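Local atomic coordinates of 3-oxoacyl-(Acyl-carrier protein) synthase (Burkholderia xenovorans, PDB entry 4EFI), a protein that probably acts as a 3-oxoacyl-[acyl-carrier-protein] synthase, an acyltransferase of the thiolase superfamily. Residues P247-R252 / W336-L341; Y215-A218 / R222-G225; D34-R39 / R57-A62; T97-Y100 / A104-F107. All coordinates share one frame; numbering follows the deposited sequence. Where two conformers were deposited one is given.

The four contacts are spread round a single chain of thiolase type and none touches another. Contact 1 belongs to the layered core, where a helix packs on one of the two large sheets. Contacts 3 and 4 lie on the opposite side of the chain's centre from it, with centres about 34 and 29 Å away. Contact 2 closes a loop at the periphery, its centre about 28 Å from that of the chain. Contacts 3 and 4 are the nearest pair, about 8 Å between nearest atoms, and contacts 2 and 3 come next at about 13 Å. No substrate or cofactor takes part in any of them, although contact 4 includes a bridging water.

Contact 1 (P247-R252 / W336-L341)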
loop_
_atom_site.group_PDB
_atom_site.type_symbol
_atom_site.label_atom_id
_atom_site.label_comp_id
_atom_site.label_asym_id
_atom_site.label_seq_id
_atom_site.Cartn_x
_atom_site.Cartn_y
_atom_site.Cartn_z
ATOM N N PRO A 247 14.068 4.704 -9.354
ATOM C CA PRO A 247 14.706 6.026 -9.427
ATOM C C PRO A 247 14.256 6.837 -10.651
ATOM O O PRO A 247 14.089 8.049 -10.557
ATOM C CB PRO A 247 16.204 5.687 -9.484
ATOM C CG PRO A 247 16.298 4.380 -8.749
ATOM C CD PRO A 247 15.061 3.629 -9.175
ATOM N N LYS A 248 14.042 6.168 -11.775
ATOM C CA LYS A 248 13.538 6.817 -12.983
ATOM C C LYS A 248 12.116 7.345 -12.778
ATOM O O LYS A 248 11.763 8.428 -13.223
ATOM C CB LYS A 248 13.564 5.822 -14.145
ATOM N N LEU A 249 11.296 6.560 -12.088
ATOM C CA LEU A 249 9.959 6.991 -11.714
ATOM C C LEU A 249 9.998 8.250 -10.845
ATOM O O LEU A 249 9.242 9.193 -11.070
ATOM C CB LEU A 249 9.257 5.861 -10.969
ATOM C CG LEU A 249 7.882 6.175 -10.381
ATOM C CD1 LEU A 249 6.869 6.456 -11.480
ATOM C CD2 LEU A 249 7.436 5.037 -9.486
ATOM N N VAL A 250 10.889 8.266 -9.860
ATOM C CA VAL A 250 10.989 9.407 -8.963
ATOM C C VAL A 250 11.395 10.650 -9.760
ATOM O O VAL A 250 10.774 11.706 -9.637
ATOM C CB VAL A 250 11.989 9.148 -7.816
ATOM C CG1 VAL A 250 12.235 10.412 -7.004
ATOM C CG2 VAL A 250 11.477 8.028 -6.910
ATOM N N SER A 251 12.433 10.519 -10.576
ATOM C CA SER A 251 12.925 11.646 -11.355
ATOM C C SER A 251 11.816 12.242 -12.215
ATOM O O SER A 251 11.573 13.449 -12.206
ATOM C CB SER A 251 14.095 11.206 -12.238
ATOM O OG SER A 251 14.570 12.275 -13.030
ATOM N N ARG A 252 11.130 11.384 -12.957
ATOM C CA ARG A 252 10.117 11.868 -13.901
ATOM C C ARG A 252 8.921 12.467 -13.179
ATOM O O ARG A 252 8.344 13.467 -13.622
ATOM C CB ARG A 252 9.692 10.772 -14.878
ATOM C CG ARG A 252 8.730 11.260 -15.937
ATOM C CD ARG A 252 9.335 12.283 -16.894
ATOM N NE ARG A 252 8.281 12.753 -17.797
ATOM C CZ ARG A 252 8.245 13.923 -18.402
ATOM N NH1 ARG A 252 9.239 14.789 -18.259
ATOM N NH2 ARG A 252 7.205 14.224 -19.172
ATOM N N TRP A 336 4.468 -0.425 -11.033
ATOM C CA TRP A 336 5.003 0.699 -10.269
ATOM C C TRP A 336 4.132 1.920 -10.506
ATOM O O TRP A 336 3.506 2.056 -11.560
ATOM C CB TRP A 336 6.462 0.984 -10.642
ATOM C CG TRP A 336 6.703 1.292 -12.073
ATOM C CD1 TRP A 336 6.823 2.527 -12.621
ATOM C CD2 TRP A 336 6.893 0.361 -13.149
ATOM N NE1 TRP A 336 7.046 2.437 -13.971
ATOM C CE2 TRP A 336 7.130 1.113 -14.317
ATOM C CE3 TRP A 336 6.901 -1.041 -13.232
ATOM C CZ2 TRP A 336 7.316 0.517 -15.570
ATOM C CZ3 TRP A 336 7.116 -1.630 -14.464
ATOM C CH2 TRP A 336 7.323 -0.854 -15.619
ATOM N N ALA A 337 4.067 2.817 -9.528
ATOM C CA ALA A 337 3.165 3.952 -9.642
ATOM C C ALA A 337 3.567 5.050 -8.682
ATOM O O ALA A 337 4.060 4.774 -7.575
ATOM C CB ALA A 337 1.723 3.533 -9.406
ATOM N N SER A 338 3.366 6.293 -9.100
ATOM C CA SER A 338 3.628 7.449 -8.244
ATOM C C SER A 338 2.444 8.388 -8.173
ATOM O O SER A 338 1.560 8.384 -9.031
ATOM C CB SER A 338 4.828 8.232 -8.759
ATOM O OG SER A 338 4.490 8.795 -10.013
ATOM N N ALA A 339 2.442 9.209 -7.117
ATOM C CA ALA A 339 1.521 10.333 -6.963
ATOM C C ALA A 339 2.313 11.490 -6.393
ATOM O O ALA A 339 3.139 11.300 -5.492
ATOM C CB ALA A 339 0.386 9.978 -6.033
ATOM N N ALA A 340 2.055 12.684 -6.881
ATOM C CA ALA A 340 2.662 13.878 -6.330
ATOM C C ALA A 340 1.571 14.909 -6.227
ATOM O O ALA A 340 0.961 15.268 -7.221
ATOM C CB ALA A 340 3.766 14.390 -7.224
ATOM N N LEU A 341 1.340 15.406 -5.014
ATOM C CA LEU A 341 0.245 16.325 -4.774
ATOM C C LEU A 341 0.381 16.958 -3.378
ATOM O O LEU A 341 1.112 16.463 -2.516
ATOM C CB LEU A 341 -1.123 15.629 -4.910
ATOM C CG LEU A 341 -1.574 14.736 -3.759
ATOM C CD1 LEU A 341 -2.990 14.243 -4.005
ATOM C CD2 LEU A 341 -0.656 13.559 -3.535
#
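In the layered thiolase fold, helix 235-257 packs on the mixed five-stranded sheet, and here L249 of the helix meets W336, A337 and S338 of strand 335-343. The short segments run in nearly the same direction, at 26°, with their axes 9.0 Å apart. Within 247-252, L249 alone touches the strand segment. Its CG stands anti to the backbone N (chi1 174°), which carries both methyls down to the strand. L249 CD2 reaches W336 at the edge of the indole, near the ring plane, 4.1 Å from W336 CD1, and also rests 3.9 Å from the carbonyl oxygen A337 O. The other methyl, L249 CD1, lies against S338, 3.8 Å from its CB. Side chains on alternate strand positions thus hold L249 between them, with the intervening peptide beneath. A337 turns its own CB the other way, toward P132 and Q133 of helix 130-143, so that this strand is sandwiched between two helices. Neighbouring strands complete the pocket, with I194 of strand 190-197 and F328 of strand 323-331 touching L249 as well. The polar ends are satisfied elsewhere: W336 NE1 bonds A8 O, and S338 OG bonds T253 OG1, one helical turn beyond L249. That buried hydroxyl oxygen, S338 OG, sits 3.6 Å from L249 CD1.

Contact 2 (Y215-A218 / R222-G225); sequences YDAA and RMAG
Y215 and M223 set their side chains obliquely to one another, while R222 crosses the tyrosine at about a right angle. The thioether of M223 is fully extended beyond CG (chi3 178°), and this stretches its end out to the Y215 ring. Its terminal methyl CE lies 3.4 Å from Y215 CE2, a snug fit. The sulfur SD is 4.8 Å from the centre of that ring and 64° off its normal, an oblique Met-aromatic contact. A217 brings its CB to 3.7 Å from M223 SD, so the sulfur touches a methyl and an aromatic ring from directions nearly at right angles. An inverse gamma turn centred on D216 places Y215 and A217 together on M223. Beside this, R222 presents the edge of its guanidinium to the phenol, NH2 standing 3.8 Å from Y215 OH. The two are joined through D220 of the connecting loop, whose OD2 takes a hydrogen bond from the tyrosine hydroxyl and a salt bridge from R222 NH2. R222 has a second acidic partner, D234, on NH1. The loop is therefore closed by an apolar patch round the thioether and, beside it, a charged group in which the shared carboxylate probably stays ionised and holds phenol and guanidinium in place.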
loop_
_atom_site.group_PDB
_atom_site.type_symbol
_atom_site.label_atom_id
_atom_site.label_comp_id
_atom_site.label_asym_id
_atom_site.label_seq_id
_atom_site.Cartn_x
_atom_site.Cartn_y
_atom_site.Cartn_z
ATOM N N TYR A 215 0.614 -22.197 -11.496
ATOM C CA TYR A 215 1.937 -22.054 -12.084
ATOM C C TYR A 215 2.700 -23.379 -11.967
ATOM O O TYR A 215 2.505 -24.127 -11.008
ATOM C CB TYR A 215 2.672 -20.955 -11.344
ATOM C CG TYR A 215 4.084 -20.683 -11.792
ATOM C CD1 TYR A 215 4.356 -19.746 -12.781
ATOM C CD2 TYR A 215 5.160 -21.321 -11.190
ATOM C CE1 TYR A 215 5.648 -19.472 -13.166
ATOM C CE2 TYR A 215 6.455 -21.056 -11.581
ATOM C CZ TYR A 215 6.692 -20.144 -12.568
ATOM O OH TYR A 215 7.978 -19.864 -12.946
ATOM N N ASP A 216 3.515 -23.705 -12.972
ATOM C CA ASP A 216 4.275 -24.959 -12.990
ATOM C C ASP A 216 5.522 -24.867 -12.093
ATOM O O ASP A 216 6.661 -24.738 -12.565
ATOM C CB ASP A 216 4.669 -25.323 -14.423
ATOM C CG ASP A 216 5.177 -26.738 -14.545
ATOM O OD1 ASP A 216 5.354 -27.406 -13.504
ATOM O OD2 ASP A 216 5.408 -27.178 -15.693
ATOM N N ALA A 217 5.280 -24.934 -10.788
ATOM C CA ALA A 217 6.329 -24.802 -9.797
ATOM C C ALA A 217 7.358 -25.918 -9.913
ATOM O O ALA A 217 8.547 -25.689 -9.707
ATOM C CB ALA A 217 5.722 -24.775 -8.401
ATOM N N ALA A 218 6.908 -27.120 -10.250
ATOM C CA ALA A 218 7.810 -28.268 -10.322
ATOM C C ALA A 218 8.887 -28.053 -11.382
ATOM O O ALA A 218 9.989 -28.598 -11.281
ATOM C CB ALA A 218 7.028 -29.537 -10.621
ATOM N N ARG A 222 13.860 -22.684 -8.924
ATOM C CA ARG A 222 13.937 -21.752 -7.809
ATOM C C ARG A 222 12.944 -22.120 -6.728
ATOM O O ARG A 222 13.064 -21.648 -5.593
ATOM C CB ARG A 222 13.645 -20.321 -8.262
ATOM C CG ARG A 222 14.477 -19.824 -9.424
ATOM C CD ARG A 222 13.953 -18.469 -9.884
ATOM N NE ARG A 222 12.579 -18.588 -10.359
ATOM C CZ ARG A 222 11.746 -17.566 -10.531
ATOM N NH1 ARG A 222 12.143 -16.326 -10.268
ATOM N NH2 ARG A 222 10.511 -17.770 -10.969
ATOM N N MET A 223 11.949 -22.936 -7.080
ATOM C CA MET A 223 10.858 -23.258 -6.156
ATOM C C MET A 223 11.003 -24.627 -5.465
ATOM O O MET A 223 10.074 -25.073 -4.786
ATOM C CB MET A 223 9.510 -23.147 -6.884
ATOM C CG MET A 223 9.261 -21.770 -7.453
ATOM S SD MET A 223 7.605 -21.603 -8.110
ATOM C CE MET A 223 7.666 -19.890 -8.621
ATOM N N ALA A 224 12.157 -25.282 -5.615
ATOM C CA ALA A 224 12.436 -26.550 -4.930
ATOM C C ALA A 224 12.231 -26.403 -3.420
ATOM O O ALA A 224 12.787 -25.497 -2.796
ATOM C CB ALA A 224 13.857 -26.991 -5.215
ATOM N N GLY A 225 11.403 -27.269 -2.846
ATOM C CA GLY A 225 11.164 -27.245 -1.412
ATOM C C GLY A 225 10.239 -26.139 -0.923
ATOM O O GLY A 225 10.036 -25.997 0.283
#

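Contact 3 (D34-R39 / R57-A62)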
loop_
_atom_site.group_PDB
_atom_site.type_symbol
_atom_site.label_atom_id
_atom_site.label_comp_id
_atom_site.label_asym_id
_atom_site.label_seq_id
_atom_site.Cartn_x
_atom_site.Cartn_y
_atom_site.Cartn_z
ATOM N N ASP A 34 11.418 -12.232 18.592
ATOM C CA ASP A 34 11.667 -13.381 19.467
ATOM C C ASP A 34 10.885 -14.572 18.950
ATOM O O ASP A 34 11.362 -15.707 19.015
ATOM C CB ASP A 34 11.269 -13.095 20.931
ATOM C CG ASP A 34 12.312 -12.287 21.679
ATOM O OD1 ASP A 34 13.194 -11.714 21.014
ATOM O OD2 ASP A 34 12.239 -12.215 22.934
ATOM N N TYR A 35 9.684 -14.309 18.428
ATOM C CA TYR A 35 8.800 -15.359 17.948
ATOM C C TYR A 35 9.539 -16.329 17.011
ATOM O O TYR A 35 9.238 -17.521 16.986
ATOM C CB TYR A 35 7.607 -14.722 17.215
ATOM C CG TYR A 35 6.602 -15.694 16.617
ATOM C CD1 TYR A 35 5.591 -16.255 17.389
ATOM C CD2 TYR A 35 6.651 -16.029 15.276
ATOM C CE1 TYR A 35 4.667 -17.136 16.829
ATOM C CE2 TYR A 35 5.744 -16.900 14.714
ATOM C CZ TYR A 35 4.755 -17.452 15.486
ATOM O OH TYR A 35 3.852 -18.328 14.914
ATOM N N PHE A 36 10.481 -15.807 16.229
ATOM C CA PHE A 36 11.085 -16.566 15.120
ATOM C C PHE A 36 12.381 -17.301 15.456
ATOM O O PHE A 36 12.884 -18.095 14.648
ATOM C CB PHE A 36 11.370 -15.641 13.947
ATOM C CG PHE A 36 10.158 -15.008 13.388
ATOM C CD1 PHE A 36 9.366 -15.680 12.470
ATOM C CD2 PHE A 36 9.790 -13.746 13.793
ATOM C CE1 PHE A 36 8.244 -15.079 11.962
ATOM C CE2 PHE A 36 8.671 -13.154 13.298
ATOM C CZ PHE A 36 7.905 -13.803 12.376
ATOM N N VAL A 37 12.919 -17.049 16.641
ATOM C CA VAL A 37 14.226 -17.600 17.011
ATOM C C VAL A 37 14.228 -19.122 17.207
ATOM O O VAL A 37 15.260 -19.761 17.028
ATOM C CB VAL A 37 14.769 -16.893 18.265
ATOM C CG1 VAL A 37 15.973 -17.620 18.847
ATOM C CG2 VAL A 37 15.124 -15.449 17.922
ATOM N N GLU A 38 13.100 -19.713 17.575
ATOM C CA GLU A 38 13.044 -21.168 17.736
ATOM C C GLU A 38 13.194 -21.884 16.389
ATOM O O GLU A 38 13.962 -22.850 16.269
ATOM C CB GLU A 38 11.740 -21.589 18.403
ATOM N N ARG A 39 12.470 -21.402 15.380
ATOM C CA ARG A 39 12.464 -22.037 14.062
ATOM C C ARG A 39 13.710 -21.677 13.271
ATOM O O ARG A 39 14.297 -22.524 12.595
ATOM C CB ARG A 39 11.230 -21.613 13.271
ATOM N N ARG A 57 5.802 -6.573 14.132
ATOM C CA ARG A 57 4.770 -6.445 13.115
ATOM C C ARG A 57 3.443 -6.927 13.695
ATOM O O ARG A 57 3.418 -7.565 14.753
ATOM C CB ARG A 57 5.134 -7.216 11.830
ATOM C CG ARG A 57 4.909 -8.713 11.848
ATOM C CD ARG A 57 5.936 -9.446 12.663
ATOM N NE ARG A 57 7.254 -9.522 12.025
ATOM C CZ ARG A 57 8.421 -9.462 12.650
ATOM N NH1 ARG A 57 9.549 -9.616 11.967
ATOM N NH2 ARG A 57 8.486 -9.259 13.959
ATOM N N ARG A 58 2.347 -6.573 13.039
ATOM C CA ARG A 58 1.026 -7.032 13.476
ATOM C C ARG A 58 0.489 -8.114 12.566
ATOM O O ARG A 58 0.580 -7.976 11.338
ATOM C CB ARG A 58 0.038 -5.866 13.493
ATOM C CG ARG A 58 0.509 -4.655 14.265
ATOM C CD ARG A 58 0.807 -4.977 15.711
ATOM N NE ARG A 58 1.090 -3.771 16.512
ATOM C CZ ARG A 58 0.191 -3.060 17.197
ATOM N NH1 ARG A 58 -1.080 -3.410 17.226
ATOM N NH2 ARG A 58 0.572 -1.980 17.874
ATOM N N TRP A 59 -0.039 -9.192 13.134
ATOM C CA TRP A 59 -0.603 -10.285 12.351
ATOM C C TRP A 59 -2.076 -10.497 12.677
ATOM O O TRP A 59 -2.455 -10.642 13.838
ATOM C CB TRP A 59 0.139 -11.589 12.590
ATOM C CG TRP A 59 1.446 -11.745 11.856
ATOM C CD1 TRP A 59 2.001 -10.885 10.944
ATOM C CD2 TRP A 59 2.334 -12.850 11.975
ATOM N NE1 TRP A 59 3.198 -11.417 10.494
ATOM C CE2 TRP A 59 3.415 -12.615 11.110
ATOM C CE3 TRP A 59 2.306 -14.025 12.724
ATOM C CZ2 TRP A 59 4.477 -13.514 10.981
ATOM C CZ3 TRP A 59 3.365 -14.926 12.598
ATOM C CH2 TRP A 59 4.431 -14.657 11.728
ATOM N N ALA A 60 -2.897 -10.530 11.634
ATOM C CA ALA A 60 -4.323 -10.802 11.753
ATOM C C ALA A 60 -4.579 -12.211 12.238
ATOM O O ALA A 60 -3.909 -13.157 11.820
ATOM C CB ALA A 60 -4.969 -10.616 10.390
ATOM N N ASP A 61 -5.569 -12.382 13.101
ATOM C CA ASP A 61 -5.987 -13.739 13.445
ATOM C C ASP A 61 -6.879 -14.346 12.360
ATOM O O ASP A 61 -7.201 -13.693 11.379
ATOM C CB ASP A 61 -6.651 -13.771 14.827
ATOM C CG ASP A 61 -7.852 -12.859 14.942
ATOM O OD1 ASP A 61 -8.545 -12.574 13.939
ATOM O OD2 ASP A 61 -8.141 -12.417 16.078
ATOM N N ALA A 62 -7.267 -15.611 12.513
ATOM C CA ALA A 62 -7.978 -16.305 11.437
ATOM C C ALA A 62 -9.295 -15.633 11.054
ATOM O O ALA A 62 -9.677 -15.607 9.882
ATOM C CB ALA A 62 -8.208 -17.778 11.799
#
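Different first torsions turn the adjacent rings of Y35 and F36 onto one tryptophan: CG of Y35 is anti to its own nitrogen (chi1 178°), whereas CG of F36 is anti to the carbonyl carbon (chi1 -62°). Both reach the six-membered ring of W59, forming an aromatic cluster. The indole points its edge toward the face of Y35 in an offset edge-to-face pair, centroids 5.5 Å apart, and W59 CZ3 lies 3.7 Å from Y35 CE2. F36 and W59 extend toward each other from opposite directions and meet obliquely, F36 CZ 3.6 Å from W59 CH2. The phenylalanine has a second partner in R57, whose chain folds back until F36 CE2 sits over the centre of one guanidinium face, 3.8 Å from R57 CZ. The ring and guanidinium planes are 58° apart, so they are tilted rather than stacked. Hydrogen bonds fix the flat groups in turn: R57 NH1 to L171 O and N33 OD1, R57 NH2 to V31 O, W59 NE1 to F173 O. The cluster thus pins the loop between strand 30-32 and helix 42-52 against the end of strand 56-58, which pairs antiparallel with strand 30-32, while V31 touches both F36 and W59.

Contact 4 (T97-Y100 / A104-F107)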
loop_
_atom_site.group_PDB
_atom_site.type_symbol
_atom_site.label_atom_id
_atom_site.label_comp_id
_atom_site.label_asym_id
_atom_site.label_seq_id
_atom_site.Cartn_x
_atom_site.Cartn_y
_atom_site.Cartn_z
ATOM N N THR A 97 -5.931 -9.986 -0.788
ATOM C CA THR A 97 -6.427 -10.953 0.184
ATOM C C THR A 97 -7.921 -10.750 0.477
ATOM O O THR A 97 -8.325 -10.525 1.613
ATOM C CB THR A 97 -5.542 -10.991 1.458
ATOM O OG1 THR A 97 -5.339 -9.658 1.974
ATOM C CG2 THR A 97 -4.185 -11.620 1.133
ATOM N N PRO A 98 -8.745 -10.831 -0.564
ATOM C CA PRO A 98 -10.189 -10.632 -0.406
ATOM C C PRO A 98 -10.867 -11.738 0.424
ATOM O O PRO A 98 -10.347 -12.845 0.536
ATOM C CB PRO A 98 -10.685 -10.673 -1.846
ATOM C CG PRO A 98 -9.725 -11.587 -2.532
ATOM C CD PRO A 98 -8.394 -11.253 -1.935
ATOM N N ASN A 99 -12.072 -11.448 0.904
ATOM C CA ASN A 99 -12.795 -12.420 1.719
ATOM C C ASN A 99 -13.118 -13.705 0.962
ATOM O O ASN A 99 -12.921 -14.811 1.473
ATOM C CB ASN A 99 -14.133 -11.825 2.216
ATOM C CG ASN A 99 -13.974 -10.851 3.353
ATOM O OD1 ASN A 99 -12.859 -10.475 3.723
ATOM N ND2 ASN A 99 -15.091 -10.414 3.911
ATOM N N TYR A 100 -13.678 -13.536 -0.245
ATOM C CA TYR A 100 -14.237 -14.630 -1.033
ATOM C C TYR A 100 -13.729 -14.583 -2.466
ATOM O O TYR A 100 -13.342 -13.526 -2.967
ATOM C CB TYR A 100 -15.788 -14.557 -1.119
ATOM C CG TYR A 100 -16.439 -14.310 0.216
ATOM C CD1 TYR A 100 -16.306 -15.219 1.245
ATOM C CD2 TYR A 100 -17.120 -13.136 0.467
ATOM C CE1 TYR A 100 -16.858 -14.984 2.491
ATOM C CE2 TYR A 100 -17.688 -12.888 1.712
ATOM C CZ TYR A 100 -17.543 -13.822 2.713
ATOM O OH TYR A 100 -18.073 -13.593 3.984
ATOM N N ALA A 104 -17.248 -9.993 -4.611
ATOM C CA ALA A 104 -16.200 -9.068 -4.239
ATOM C C ALA A 104 -16.412 -8.480 -2.840
ATOM O O ALA A 104 -17.539 -8.208 -2.410
ATOM C CB ALA A 104 -16.131 -7.956 -5.259
ATOM N N THR A 105 -15.317 -8.227 -2.154
ATOM C CA THR A 105 -15.359 -7.711 -0.790
ATOM C C THR A 105 -15.881 -6.268 -0.751
ATOM O O THR A 105 -16.426 -5.817 0.270
ATOM C CB THR A 105 -13.969 -7.883 -0.136
ATOM O OG1 THR A 105 -13.670 -9.281 -0.042
ATOM C CG2 THR A 105 -13.915 -7.310 1.271
ATOM N N ALA A 106 -15.762 -5.540 -1.862
ATOM C CA ALA A 106 -16.348 -4.203 -1.902
ATOM C C ALA A 106 -17.843 -4.248 -1.629
ATOM O O ALA A 106 -18.381 -3.322 -1.044
ATOM C CB ALA A 106 -16.058 -3.543 -3.233
ATOM N N PHE A 107 -18.523 -5.317 -2.028
ATOM C CA PHE A 107 -19.964 -5.434 -1.754
ATOM C C PHE A 107 -20.228 -5.659 -0.277
ATOM O O PHE A 107 -21.191 -5.113 0.282
ATOM C CB PHE A 107 -20.593 -6.558 -2.588
ATOM C CG PHE A 107 -20.610 -6.255 -4.043
ATOM C CD1 PHE A 107 -21.534 -5.353 -4.553
ATOM C CD2 PHE A 107 -19.696 -6.832 -4.895
ATOM C CE1 PHE A 107 -21.529 -5.016 -5.871
ATOM C CE2 PHE A 107 -19.689 -6.494 -6.226
ATOM C CZ PHE A 107 -20.622 -5.578 -6.710
HETATM O O HOH W 1 -14.330 -11.195 -1.919
#
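T105 lays its side chain across that of N99 at about a right angle, its methyl CG2 4.1 Å from N99 CG and its hydroxyl OG1 3.4 Å from N99 CB. The hydroxyl does most of the work. With OG1 anti to the carbonyl carbon (chi1 -64°), it faces the loop and accepts a hydrogen bond from the backbone N99 N at 2.9 Å, with a fairly straight N-H...O angle of 159°. The same oxygen donates to a water at 2.8 Å. That water also accepts from the next amide, Y100 N, at 3.0 Å, so one threonine oxygen ties down two successive peptide nitrogens, the first directly and the second through solvent. P98 closes in beside the pair, its CB 3.8 Å from T105 OG1. Within the loop, N99 CB sits over the centre of one face of the Y100 ring, 3.6 Å above its plane, and the N99 amide oxygen OD1 is bonded to S65 OG. T105 lies where the loop passes into helix 105-112; there D123 of strand 120-124 receives the backbone nitrogens of T105 and A106, one on each carboxylate oxygen, and F93 of strand 90-94 touches the T105 side chain. The contact thus folds the loop that follows strand 90-94 back on the helix it leads into. Chemically, a buried threonine hydroxyl is used twice, so it is engaged both as acceptor, for an amide, and as donor, to a water.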